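PDB 3OG2: beta-galactosidase from Trichoderma reesei, which probably catalyses the hydrolysis of terminal non-reducing beta-D-galactose residues in beta-D-galactosides, as a glycoside hydrolase of family 35. Local coordinates for residues 250-255 / 304-309; 235-240 / 259-264; 686-691 / 703-708; 699-704 / 819-824. One frame throughout, in Å; residues are numbered along the deposited sequence. Where two conformers were deposited one is given.

In the fold
A multidomain hydrolase can be read through two pairs of contacts. Contacts 1 and 2 lie in the family 35 TIM barrel, their centres about 16 Å apart, and interlock along the chain: 235-240, 250-255, 259-264 and 304-309 follow in that order, so the loop from strand 236-239 to helix 261-268 supplies a segment to contact 1 while the strand and helix make contact 2. Contacts 3 and 4 come later, in an all-beta region, with centres about 9 Å apart; they share G703 and S704 on the loop leading to strand 713-720. Centres of the two pairs are about 41 to 50 Å apart; each pair packs within its own region without touching the other.

Contact 1. Residues 250-255 / 304-309. With MAN (alpha-D-mannopyranose), chain B; NAG (2-acetamido-2-deoxy-beta-D-glucopyranose), chain D.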
# COMPACT_ATOMS: atom_id res chain seq x y z
N SER A 250 -1.24 7.71 -20.09
CA SER A 250 -2.34 7.31 -20.96
C SER A 250 -1.91 6.17 -21.89
O SER A 250 -2.79 5.71 -22.62
CB SER A 250 -2.86 8.49 -21.79
OG SER A 250 -1.87 8.93 -22.69
N ALA A 251 -0.68 5.73 -21.88
CA ALA A 251 -0.24 4.69 -22.80
C ALA A 251 -0.45 3.30 -22.18
O ALA A 251 0.03 2.99 -21.10
CB ALA A 251 1.23 4.88 -23.15
N TRP A 252 -1.24 2.50 -22.90
CA TRP A 252 -1.56 1.11 -22.63
C TRP A 252 -0.98 0.34 -23.82
O TRP A 252 -1.60 0.24 -24.89
CB TRP A 252 -3.04 0.83 -22.50
CG TRP A 252 -3.69 1.45 -21.29
CD1 TRP A 252 -3.19 2.37 -20.42
CD2 TRP A 252 -5.02 1.11 -20.87
NE1 TRP A 252 -4.15 2.64 -19.46
CE2 TRP A 252 -5.28 1.88 -19.71
CE3 TRP A 252 -6.00 0.25 -21.36
CZ2 TRP A 252 -6.50 1.80 -19.02
CZ3 TRP A 252 -7.21 0.17 -20.67
CH2 TRP A 252 -7.44 0.93 -19.53
N PRO A 253 0.15 -0.24 -23.64
CA PRO A 253 0.85 -0.83 -24.79
C PRO A 253 0.18 -2.09 -25.33
O PRO A 253 -0.54 -2.79 -24.62
CB PRO A 253 2.24 -1.21 -24.29
CG PRO A 253 2.21 -1.03 -22.84
CD PRO A 253 0.91 -0.36 -22.41
N ASP A 254 0.48 -2.27 -26.62
CA ASP A 254 0.02 -3.46 -27.31
C ASP A 254 0.46 -4.68 -26.49
O ASP A 254 1.52 -4.83 -25.86
CB ASP A 254 0.50 -3.52 -28.74
CG ASP A 254 -0.23 -2.69 -29.78
OD1 ASP A 254 -1.28 -2.04 -29.51
OD2 ASP A 254 0.21 -2.60 -30.95
N ASN A 255 -0.43 -5.64 -26.44
CA ASN A 255 -0.21 -6.89 -25.76
C ASN A 255 -0.12 -6.72 -24.26
O ASN A 255 0.22 -7.73 -23.65
CB ASN A 255 1.09 -7.57 -26.21
CG ASN A 255 1.08 -7.86 -27.70
OD1 ASN A 255 0.06 -8.18 -28.31
ND2 ASN A 255 2.27 -7.72 -28.29
N GLU A 304 -8.84 -0.04 -13.86
CA GLU A 304 -9.55 -1.03 -13.01
C GLU A 304 -10.67 -1.69 -13.76
O GLU A 304 -10.86 -2.91 -13.73
CB GLU A 304 -10.13 -0.39 -11.72
CG GLU A 304 -8.98 0.12 -10.82
CD GLU A 304 -9.58 0.73 -9.57
OE1 GLU A 304 -10.73 1.32 -9.68
OE2 GLU A 304 -8.93 0.72 -8.53
N ARG A 305 -11.50 -0.87 -14.45
CA ARG A 305 -12.68 -1.58 -15.04
C ARG A 305 -12.22 -2.47 -16.20
O ARG A 305 -12.80 -3.57 -16.32
CB ARG A 305 -13.76 -0.61 -15.38
CG ARG A 305 -13.33 0.39 -16.42
CD ARG A 305 -14.22 1.67 -16.25
NE ARG A 305 -13.97 2.49 -17.42
CZ ARG A 305 -14.50 3.70 -17.64
NH1 ARG A 305 -15.30 4.34 -16.76
NH2 ARG A 305 -14.19 4.30 -18.80
N VAL A 306 -11.22 -2.09 -17.00
CA VAL A 306 -10.81 -3.03 -18.08
C VAL A 306 -10.02 -4.19 -17.54
O VAL A 306 -10.30 -5.37 -17.83
CB VAL A 306 -10.00 -2.28 -19.17
CG1 VAL A 306 -9.52 -3.26 -20.24
CG2 VAL A 306 -10.80 -1.14 -19.81
N PHE A 307 -8.96 -3.90 -16.74
CA PHE A 307 -8.10 -5.01 -16.34
C PHE A 307 -8.70 -5.89 -15.24
O PHE A 307 -8.46 -7.10 -15.22
CB PHE A 307 -6.74 -4.48 -15.83
CG PHE A 307 -5.80 -4.06 -16.95
CD1 PHE A 307 -5.94 -2.85 -17.58
CD2 PHE A 307 -4.75 -4.97 -17.31
CE1 PHE A 307 -5.05 -2.47 -18.56
CE2 PHE A 307 -3.87 -4.58 -18.33
CZ PHE A 307 -4.02 -3.35 -18.94
N TYR A 308 -9.45 -5.32 -14.30
CA TYR A 308 -9.98 -6.18 -13.22
C TYR A 308 -11.11 -7.04 -13.75
O TYR A 308 -11.21 -8.23 -13.41
CB TYR A 308 -10.42 -5.40 -12.00
CG TYR A 308 -9.29 -4.66 -11.27
CD1 TYR A 308 -7.98 -4.69 -11.71
CD2 TYR A 308 -9.60 -3.93 -10.13
CE1 TYR A 308 -6.98 -4.01 -11.02
CE2 TYR A 308 -8.61 -3.24 -9.44
CZ TYR A 308 -7.31 -3.30 -9.89
OH TYR A 308 -6.34 -2.61 -9.21
N LYS A 309 -11.97 -6.49 -14.62
CA LYS A 309 -13.01 -7.36 -15.22
C LYS A 309 -12.37 -8.38 -16.15
O LYS A 309 -12.94 -9.46 -16.31
CB LYS A 309 -14.03 -6.49 -15.96
CG LYS A 309 -14.85 -5.64 -14.97
CD LYS A 309 -15.82 -4.69 -15.67
CE LYS A 309 -16.43 -3.73 -14.63
NZ LYS A 309 -17.47 -2.87 -15.19
C1 MAN B . -16.28 10.35 -18.26
C2 MAN B . -16.70 9.00 -18.80
C3 MAN B . -15.81 7.87 -18.28
C4 MAN B . -14.36 8.23 -18.59
C5 MAN B . -14.01 9.57 -17.91
C6 MAN B . -12.59 10.02 -18.34
O2 MAN B . -16.56 9.11 -20.21
O3 MAN B . -16.15 6.65 -18.91
O4 MAN B . -13.54 7.23 -18.03
O5 MAN B . -14.91 10.55 -18.42
O6 MAN B . -12.21 11.15 -17.59
C1 NAG D . -5.43 0.60 -29.65
C2 NAG D . -4.55 0.91 -30.85
C3 NAG D . -3.64 2.09 -30.54
C4 NAG D . -4.25 3.27 -29.79
C5 NAG D . -5.19 2.82 -28.65
C6 NAG D . -6.06 3.93 -28.08
C7 NAG D . -4.00 -1.15 -32.14
C8 NAG D . -3.16 -2.40 -32.07
N2 NAG D . -3.71 -0.21 -31.24
O3 NAG D . -2.86 2.43 -31.67
O4 NAG D . -3.17 3.98 -29.22
O5 NAG D . -6.00 1.81 -29.20
O6 NAG D . -7.02 4.34 -29.06
O7 NAG D . -4.59 -0.93 -33.21
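The indole of W252 meets two neighbours on helix 301-313 round the same corner of its six-membered ring, one over a face and one at the edge. F307 comes in edge first: the ring centroids are 5.4 Å apart and the planes stand at 72°, an edge-to-face (T-shaped) stack in which F307 CE1 lies over the rim of one indole face. The closest atoms of this pair are W252 CZ3 and F307 CE1, 4.0 Å apart. Apolar packing continues round the indole, where V306 CG2 lies in the ring plane at the edge, 3.9 Å from W252 CZ3. No hydrogen bond joins the two segments, so aromatic and aliphatic surfaces alone carry their contact.

Here a loop following barrel strand 236-239 folds onto an outer helix of the TIM barrel, and R448, outside both segments, adds a cation-pi contact with W252.

Polar interactions point instead to the glycans. R305 turns its CG between the backbone N and carbonyl carbon (chi1 63°), then runs extended to NE, which carries the guanidinium out to an alpha-mannose. R305 NH2 donates to mannose O3 over 3.1 Å at 151°, and R305 NH1 reaches the same O3 at 3.3 Å; a third, weak bond goes from NH2 to O4. Shortening this residue to an alanine would probably leave mannose O3 without its two guanidinium donors and the sugar more mobile, although E302 and H301 also bond to it. At the loop, D254 OD1 comes within 3.2 Å of NAG C8, the acetamide methyl of an N-acetylglucosamine.

Contact 2. Residues 235-240 / 259-264; sequences YGHDGY and TTWRQD
Within the beta-alpha-beta unit of strand 236-239, helix 261-268 and strand 275-280, part of the TIM barrel, H237 of the first strand meets W261 at the start of the helix. The imidazole points its edge at the indole face: its centroid is 4.6 Å from that of the five-membered indole ring, with the planes at 72°, so the pair is T-shaped. H237 CE1 does the touching, 3.6 Å from W261 CE2 and over the body of the indole.

Further along the strand, G239 CA lies 3.9 Å from W261 CH2. A side chain on G239 would point at the indole and run into it, which explains why the tryptophan can lie so close to the strand backbone.

Both imidazole nitrogens have partners. H237 ND1 donates to D238 O at 3.0 Å and 168°; the acceptor lies almost in the imidazole plane, though the donor stands above the carbonyl plane, and this bond limits the ring's rotation. H237 NE2 shares a water with W261 O, linking strand to helix. At the helix start T260 OG1 donates to D264 OD2 over 2.7 Å, meeting the carboxylate from above its plane.

D238 turns the other way, its carboxylate close to E180 and E278, which bind galactose. The chemistry thus implies a strand with two duties: one side packs aromatic edge on aromatic face against the helix, while the other borders the sugar site.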
# COMPACT_ATOMS: atom_id res chain seq x y z
N TYR A 235 -2.07 -22.78 -5.49
CA TYR A 235 -1.10 -22.10 -6.32
C TYR A 235 -1.59 -20.68 -6.62
O TYR A 235 -2.72 -20.53 -7.15
CB TYR A 235 -0.93 -22.87 -7.65
CG TYR A 235 0.02 -22.15 -8.58
CD1 TYR A 235 1.41 -22.14 -8.36
CD2 TYR A 235 -0.50 -21.44 -9.70
CE1 TYR A 235 2.30 -21.47 -9.20
CE2 TYR A 235 0.42 -20.78 -10.53
CZ TYR A 235 1.78 -20.80 -10.28
OH TYR A 235 2.63 -20.14 -11.15
N GLY A 236 -0.80 -19.69 -6.31
CA GLY A 236 -1.13 -18.29 -6.61
C GLY A 236 -0.03 -17.70 -7.53
O GLY A 236 1.10 -18.16 -7.50
N HIS A 237 -0.44 -16.69 -8.30
CA HIS A 237 0.58 -15.94 -9.01
C HIS A 237 0.17 -14.47 -9.07
O HIS A 237 -0.92 -14.08 -8.64
CB HIS A 237 0.89 -16.51 -10.40
CG HIS A 237 -0.13 -16.28 -11.46
ND1 HIS A 237 -0.28 -15.08 -12.14
CD2 HIS A 237 -1.08 -17.13 -11.94
CE1 HIS A 237 -1.29 -15.24 -13.02
NE2 HIS A 237 -1.80 -16.46 -12.93
N ASP A 238 1.11 -13.68 -9.57
CA ASP A 238 0.95 -12.21 -9.54
C ASP A 238 0.86 -11.64 -10.94
O ASP A 238 1.07 -12.36 -11.93
CB ASP A 238 2.16 -11.61 -8.82
CG ASP A 238 2.18 -12.03 -7.35
OD1 ASP A 238 1.21 -12.61 -6.82
OD2 ASP A 238 3.21 -11.76 -6.65
N GLY A 239 0.51 -10.37 -11.04
CA GLY A 239 0.54 -9.73 -12.36
C GLY A 239 0.53 -8.22 -12.23
O GLY A 239 -0.30 -7.69 -11.50
N TYR A 240 1.44 -7.57 -12.97
CA TYR A 240 1.49 -6.12 -13.04
C TYR A 240 1.58 -5.74 -14.53
O TYR A 240 2.60 -5.25 -15.02
CB TYR A 240 2.69 -5.57 -12.28
CG TYR A 240 2.55 -5.79 -10.80
CD1 TYR A 240 2.98 -7.00 -10.24
CD2 TYR A 240 2.05 -4.80 -9.96
CE1 TYR A 240 2.86 -7.24 -8.87
CE2 TYR A 240 1.94 -5.02 -8.58
CZ TYR A 240 2.36 -6.24 -8.05
OH TYR A 240 2.24 -6.41 -6.67
N THR A 259 -3.92 -12.45 -21.53
CA THR A 259 -4.97 -13.20 -22.23
C THR A 259 -4.79 -14.71 -22.02
O THR A 259 -5.55 -15.46 -22.62
CB THR A 259 -4.91 -12.93 -23.75
OG1 THR A 259 -3.62 -13.30 -24.25
CG2 THR A 259 -5.15 -11.45 -24.03
N THR A 260 -3.83 -15.15 -21.20
CA THR A 260 -3.57 -16.59 -21.11
C THR A 260 -3.85 -17.19 -19.76
O THR A 260 -3.62 -18.37 -19.57
CB THR A 260 -2.08 -16.89 -21.44
OG1 THR A 260 -1.26 -16.31 -20.45
CG2 THR A 260 -1.67 -16.26 -22.78
N TRP A 261 -4.34 -16.41 -18.79
CA TRP A 261 -4.31 -16.90 -17.41
C TRP A 261 -5.33 -18.01 -17.13
O TRP A 261 -5.05 -18.83 -16.24
CB TRP A 261 -4.41 -15.71 -16.47
CG TRP A 261 -3.17 -14.90 -16.40
CD1 TRP A 261 -1.94 -15.19 -16.88
CD2 TRP A 261 -3.04 -13.60 -15.77
NE1 TRP A 261 -1.04 -14.17 -16.61
CE2 TRP A 261 -1.71 -13.19 -15.92
CE3 TRP A 261 -3.99 -12.79 -15.09
CZ2 TRP A 261 -1.22 -11.97 -15.42
CZ3 TRP A 261 -3.50 -11.58 -14.60
CH2 TRP A 261 -2.15 -11.18 -14.76
N ARG A 262 -6.49 -18.00 -17.79
CA ARG A 262 -7.42 -19.12 -17.55
C ARG A 262 -6.75 -20.43 -17.97
O ARG A 262 -6.74 -21.43 -17.25
CB ARG A 262 -8.71 -18.86 -18.33
CG ARG A 262 -9.60 -20.09 -18.39
CD ARG A 262 -10.12 -20.49 -16.99
NE ARG A 262 -11.04 -21.65 -17.20
CZ ARG A 262 -11.47 -22.51 -16.31
NH1 ARG A 262 -11.05 -22.34 -15.04
NH2 ARG A 262 -12.27 -23.49 -16.73
N GLN A 263 -6.19 -20.47 -19.18
CA GLN A 263 -5.52 -21.70 -19.65
C GLN A 263 -4.27 -21.99 -18.82
O GLN A 263 -4.02 -23.18 -18.51
CB GLN A 263 -5.10 -21.58 -21.12
CG GLN A 263 -4.63 -22.95 -21.63
CD GLN A 263 -5.71 -24.04 -21.52
OE1 GLN A 263 -6.84 -23.85 -21.98
NE2 GLN A 263 -5.38 -25.21 -20.92
N ASP A 264 -3.49 -20.99 -18.45
CA ASP A 264 -2.33 -21.26 -17.59
C ASP A 264 -2.81 -21.90 -16.28
O ASP A 264 -2.16 -22.80 -15.79
CB ASP A 264 -1.60 -19.98 -17.27
CG ASP A 264 -0.95 -19.31 -18.44
OD1 ASP A 264 -0.55 -20.03 -19.41
OD2 ASP A 264 -0.76 -18.07 -18.41
O HOH W 1 -2.95 -18.68 -14.21

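Contact 3. Residues 686-691 / 703-708. With NAG (2-acetamido-2-deoxy-beta-D-glucopyranose), chain E.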
# COMPACT_ATOMS: atom_id res chain seq x y z
N ARG A 686 39.83 -6.99 9.35
CA ARG A 686 40.66 -7.20 8.15
C ARG A 686 40.02 -8.17 7.14
O ARG A 686 40.51 -8.29 6.02
CB ARG A 686 42.06 -7.69 8.56
CG ARG A 686 42.74 -6.69 9.53
CD ARG A 686 44.26 -7.01 9.53
NE ARG A 686 44.55 -6.95 8.10
CZ ARG A 686 44.53 -5.88 7.30
NH1 ARG A 686 44.24 -4.65 7.75
NH2 ARG A 686 44.82 -6.07 6.02
N THR A 687 38.97 -8.85 7.60
CA THR A 687 38.21 -9.72 6.72
C THR A 687 36.72 -9.39 6.87
O THR A 687 36.31 -8.76 7.85
CB THR A 687 38.40 -11.21 7.05
OG1 THR A 687 37.92 -11.40 8.41
CG2 THR A 687 39.87 -11.59 7.00
N SER A 688 36.00 -9.80 5.85
CA SER A 688 34.55 -9.65 5.78
C SER A 688 33.88 -10.99 5.44
O SER A 688 34.47 -11.75 4.71
CB SER A 688 34.14 -8.60 4.75
OG SER A 688 32.71 -8.47 4.68
N ASN A 689 32.68 -11.22 5.95
CA ASN A 689 31.89 -12.38 5.54
C ASN A 689 31.04 -12.05 4.33
O ASN A 689 30.28 -12.94 3.91
CB ASN A 689 30.94 -12.78 6.68
CG ASN A 689 31.60 -13.50 7.80
OD1 ASN A 689 32.78 -13.88 7.68
ND2 ASN A 689 30.93 -13.79 8.91
N ASN A 690 31.12 -10.82 3.85
CA ASN A 690 30.35 -10.40 2.68
C ASN A 690 30.92 -11.06 1.43
O ASN A 690 31.94 -10.70 0.88
CB ASN A 690 30.32 -8.89 2.53
CG ASN A 690 29.27 -8.48 1.50
OD1 ASN A 690 29.02 -9.12 0.51
ND2 ASN A 690 28.56 -7.39 1.78
N THR A 691 30.21 -12.11 0.98
CA THR A 691 30.70 -12.88 -0.14
C THR A 691 30.26 -12.25 -1.44
O THR A 691 30.73 -12.65 -2.52
CB THR A 691 30.14 -14.32 -0.02
OG1 THR A 691 28.73 -14.29 0.32
CG2 THR A 691 30.86 -15.09 1.09
N GLY A 703 29.20 -0.60 6.29
CA GLY A 703 28.48 -0.36 7.52
C GLY A 703 27.93 -1.62 8.19
O GLY A 703 28.01 -1.80 9.42
N SER A 704 27.36 -2.53 7.37
CA SER A 704 26.67 -3.67 8.00
C SER A 704 27.67 -4.62 8.63
O SER A 704 27.25 -5.41 9.51
CB SER A 704 25.81 -4.43 6.98
OG SER A 704 24.65 -3.66 6.64
N ASP A 705 28.93 -4.58 8.24
CA ASP A 705 29.91 -5.45 8.87
C ASP A 705 30.14 -5.04 10.30
O ASP A 705 30.65 -5.87 11.09
CB ASP A 705 31.25 -5.42 8.15
CG ASP A 705 31.26 -6.31 6.89
OD1 ASP A 705 30.26 -7.01 6.61
OD2 ASP A 705 32.32 -6.31 6.20
N TYR A 706 29.77 -3.84 10.71
CA TYR A 706 29.94 -3.33 12.07
C TYR A 706 28.59 -3.10 12.75
O TYR A 706 28.53 -2.48 13.82
CB TYR A 706 30.72 -2.01 12.00
CG TYR A 706 32.12 -2.20 11.42
CD1 TYR A 706 32.32 -2.12 10.04
CD2 TYR A 706 33.18 -2.45 12.25
CE1 TYR A 706 33.59 -2.29 9.50
CE2 TYR A 706 34.48 -2.62 11.70
CZ TYR A 706 34.67 -2.53 10.34
OH TYR A 706 35.95 -2.70 9.84
N GLY A 707 27.51 -3.60 12.12
CA GLY A 707 26.21 -3.49 12.77
C GLY A 707 25.40 -2.27 12.41
O GLY A 707 24.36 -2.02 13.09
N PHE A 708 25.81 -1.51 11.39
CA PHE A 708 25.14 -0.28 11.01
C PHE A 708 24.37 -0.51 9.70
O PHE A 708 25.04 -0.63 8.66
CB PHE A 708 26.15 0.87 10.83
CG PHE A 708 26.93 1.13 12.12
CD1 PHE A 708 26.28 1.54 13.27
CD2 PHE A 708 28.31 0.97 12.10
CE1 PHE A 708 27.02 1.79 14.40
CE2 PHE A 708 29.07 1.18 13.23
CZ PHE A 708 28.39 1.60 14.38
C1 NAG E . 31.29 -14.50 10.17
C2 NAG E . 30.70 -13.95 11.49
C3 NAG E . 30.98 -14.82 12.70
C4 NAG E . 30.65 -16.31 12.45
C5 NAG E . 31.25 -16.70 11.09
C6 NAG E . 30.96 -18.17 10.79
C7 NAG E . 30.17 -11.61 12.04
C8 NAG E . 30.80 -10.40 12.69
N2 NAG E . 31.04 -12.59 11.77
O3 NAG E . 30.28 -14.38 13.86
O4 NAG E . 31.24 -17.08 13.51
O5 NAG E . 30.73 -15.82 10.06
O6 NAG E . 31.81 -18.74 9.82
O7 NAG E . 28.93 -11.73 12.14
O HOH W 2 34.02 -7.30 8.34
O HOH W 3 30.98 -9.64 7.60
O HOH W 4 28.78 -6.01 4.36
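The hydroxyl of S688 donates to the carboxylate of D705, the one direct hydrogen bond between the two segments: S688 OG lies 2.7 Å from D705 OD2 and meets it on the syn side, 20° out of the carboxylate plane.

Three waters add bridges between the segments. One donates to T687 O and, weakly, to D705 OD2; a second accepts from N689 N and donates weakly to D705 OD1; a third accepts from N690 ND2 and donates to D705 OD1 over 2.9 Å. S700 OG is a further direct partner of D705 OD2.

Positioning begins at the serine itself. With OG anti to the backbone N (chi1 179°), S688 also accepts from N690 N, at 3.0 Å and 160°, and this closes an ST turn. N690 is tied in turn by ND2 to K799 O and by OD1 to the backbone N of Y692 and A693. D705 lies in a short 3-10 segment, and just past it the chain folds back so that G703 O accepts from Y706 N and F708 N, on opposite faces of its plane.

Beside the turn, N689 ND2 is bonded covalently to C1 of an N-acetylglucosamine, which is also hydrogen-bonded to R134 and K136 of the family 35 range. A carboxylate met by two hydroxyls and several waters is likely to be ionised, its negative charge partly offset by these donors, and through S688 and the waters it probably tethers the glycosylated loop.

Contact 4. Residues 699-704 / 819-824; sequences VSLYGS and ISWKLT
In an all-beta domain late in the chain, the outermost strand 820-824 of a five-stranded antiparallel sheet is met by the loop 699-704, with L701 and W821 at the middle of the contact. The two side chains cross at about a right angle, and both leucine methyls lie on one face of the indole. L701 CD1 stands 3.9 Å from the centroid of the five-membered ring of W821 and just 13° off its normal, a CH-pi contact, while L701 CD2 touches nearer the root of the side chain, 3.6 Å from W821 CG. Extra cover comes from V699, whose CG2 lies 3.9 Å from W821 CD1, obliquely to the ring. With chi2 at 94°, the indole is turned so that one face looks at L701 and the opposite one at I819 CG2; it is sandwiched between aliphatic groups.

The polar atom of the indole is satisfied as well, because W821 NE1 is hydrogen-bonded to Y807 of strand 803-811. Replacing W821 by a serine would probably strip L701 of its aromatic floor, leave a gap between loop and strand, and deprive Y807 OH of its indole partner.

Two residues on, L823 CD1 packs 4.3 Å from G703 CA. Within the loop, Y702 N donates to S700 OG at 3.2 Å, an ST turn.

Packing of this kind, with a loop laid over the inward-facing hydrophobic residues of an edge strand, fits the beta-sandwich fold of the galactose-binding-domain clan.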
# COMPACT_ATOMS: atom_id res chain seq x y z
N VAL A 699 40.88 -3.01 5.36
CA VAL A 699 39.88 -3.26 6.41
C VAL A 699 38.52 -3.06 5.79
O VAL A 699 38.38 -2.35 4.79
CB VAL A 699 39.99 -2.31 7.60
CG1 VAL A 699 41.29 -2.62 8.35
CG2 VAL A 699 39.93 -0.82 7.16
N SER A 700 37.50 -3.71 6.33
CA SER A 700 36.14 -3.46 5.87
C SER A 700 35.69 -2.05 6.22
O SER A 700 35.83 -1.62 7.38
CB SER A 700 35.19 -4.46 6.55
OG SER A 700 33.87 -4.13 6.10
N LEU A 701 35.11 -1.38 5.24
CA LEU A 701 34.42 -0.10 5.45
C LEU A 701 32.98 -0.21 5.03
O LEU A 701 32.39 0.74 4.52
CB LEU A 701 35.19 1.00 4.70
CG LEU A 701 36.64 1.16 5.20
CD1 LEU A 701 37.38 2.11 4.26
CD2 LEU A 701 36.72 1.67 6.61
N TYR A 702 32.41 -1.40 5.27
CA TYR A 702 31.00 -1.68 4.99
C TYR A 702 30.21 -1.48 6.27
O TYR A 702 30.49 -2.18 7.27
CB TYR A 702 30.83 -3.13 4.53
CG TYR A 702 31.56 -3.51 3.27
CD1 TYR A 702 32.12 -2.59 2.37
CD2 TYR A 702 31.65 -4.87 2.99
CE1 TYR A 702 32.76 -3.04 1.22
CE2 TYR A 702 32.28 -5.31 1.81
CZ TYR A 702 32.83 -4.40 0.95
OH TYR A 702 33.49 -4.82 -0.20
N GLY A 703 29.20 -0.60 6.29
CA GLY A 703 28.48 -0.36 7.52
C GLY A 703 27.93 -1.62 8.19
O GLY A 703 28.01 -1.80 9.42
N SER A 704 27.36 -2.53 7.37
CA SER A 704 26.67 -3.67 8.00
C SER A 704 27.67 -4.62 8.63
O SER A 704 27.25 -5.41 9.51
CB SER A 704 25.81 -4.43 6.98
OG SER A 704 24.65 -3.66 6.64
N ILE A 819 45.86 4.71 5.55
CA ILE A 819 44.79 5.38 6.30
C ILE A 819 44.26 4.38 7.31
O ILE A 819 43.99 3.22 6.94
CB ILE A 819 43.65 5.85 5.40
CG1 ILE A 819 44.19 6.76 4.26
CG2 ILE A 819 42.59 6.52 6.25
CD1 ILE A 819 43.08 7.19 3.30
N SER A 820 44.12 4.83 8.55
CA SER A 820 43.45 4.03 9.60
C SER A 820 42.09 4.66 9.86
O SER A 820 41.97 5.89 9.84
CB SER A 820 44.28 3.93 10.89
OG SER A 820 44.32 5.17 11.54
N TRP A 821 41.08 3.79 10.11
CA TRP A 821 39.71 4.25 10.03
C TRP A 821 38.89 4.01 11.28
O TRP A 821 39.06 3.00 11.98
CB TRP A 821 39.02 3.48 8.91
CG TRP A 821 39.56 3.75 7.53
CD1 TRP A 821 40.53 3.01 6.89
CD2 TRP A 821 39.15 4.79 6.64
NE1 TRP A 821 40.75 3.54 5.63
CE2 TRP A 821 39.93 4.63 5.45
CE3 TRP A 821 38.21 5.85 6.74
CZ2 TRP A 821 39.80 5.48 4.36
CZ3 TRP A 821 38.08 6.72 5.62
CH2 TRP A 821 38.88 6.51 4.47
N LYS A 822 37.92 4.88 11.50
CA LYS A 822 36.83 4.69 12.45
C LYS A 822 35.53 4.94 11.67
O LYS A 822 35.54 5.57 10.58
CB LYS A 822 36.90 5.68 13.61
CG LYS A 822 38.24 5.58 14.33
CD LYS A 822 38.18 6.36 15.63
CE LYS A 822 39.56 6.36 16.32
NZ LYS A 822 39.43 6.97 17.68
N LEU A 823 34.41 4.41 12.20
CA LEU A 823 33.13 4.63 11.48
C LEU A 823 32.00 4.67 12.47
O LEU A 823 32.11 4.18 13.60
CB LEU A 823 32.88 3.57 10.40
CG LEU A 823 32.19 2.26 10.88
CD1 LEU A 823 31.75 1.47 9.65
CD2 LEU A 823 33.05 1.41 11.82
N THR A 824 30.88 5.24 12.03
CA THR A 824 29.64 5.08 12.77
C THR A 824 28.44 5.13 11.81
O THR A 824 28.44 5.85 10.82
CB THR A 824 29.46 6.15 13.85
OG1 THR A 824 28.37 5.75 14.70
CG2 THR A 824 29.17 7.54 13.26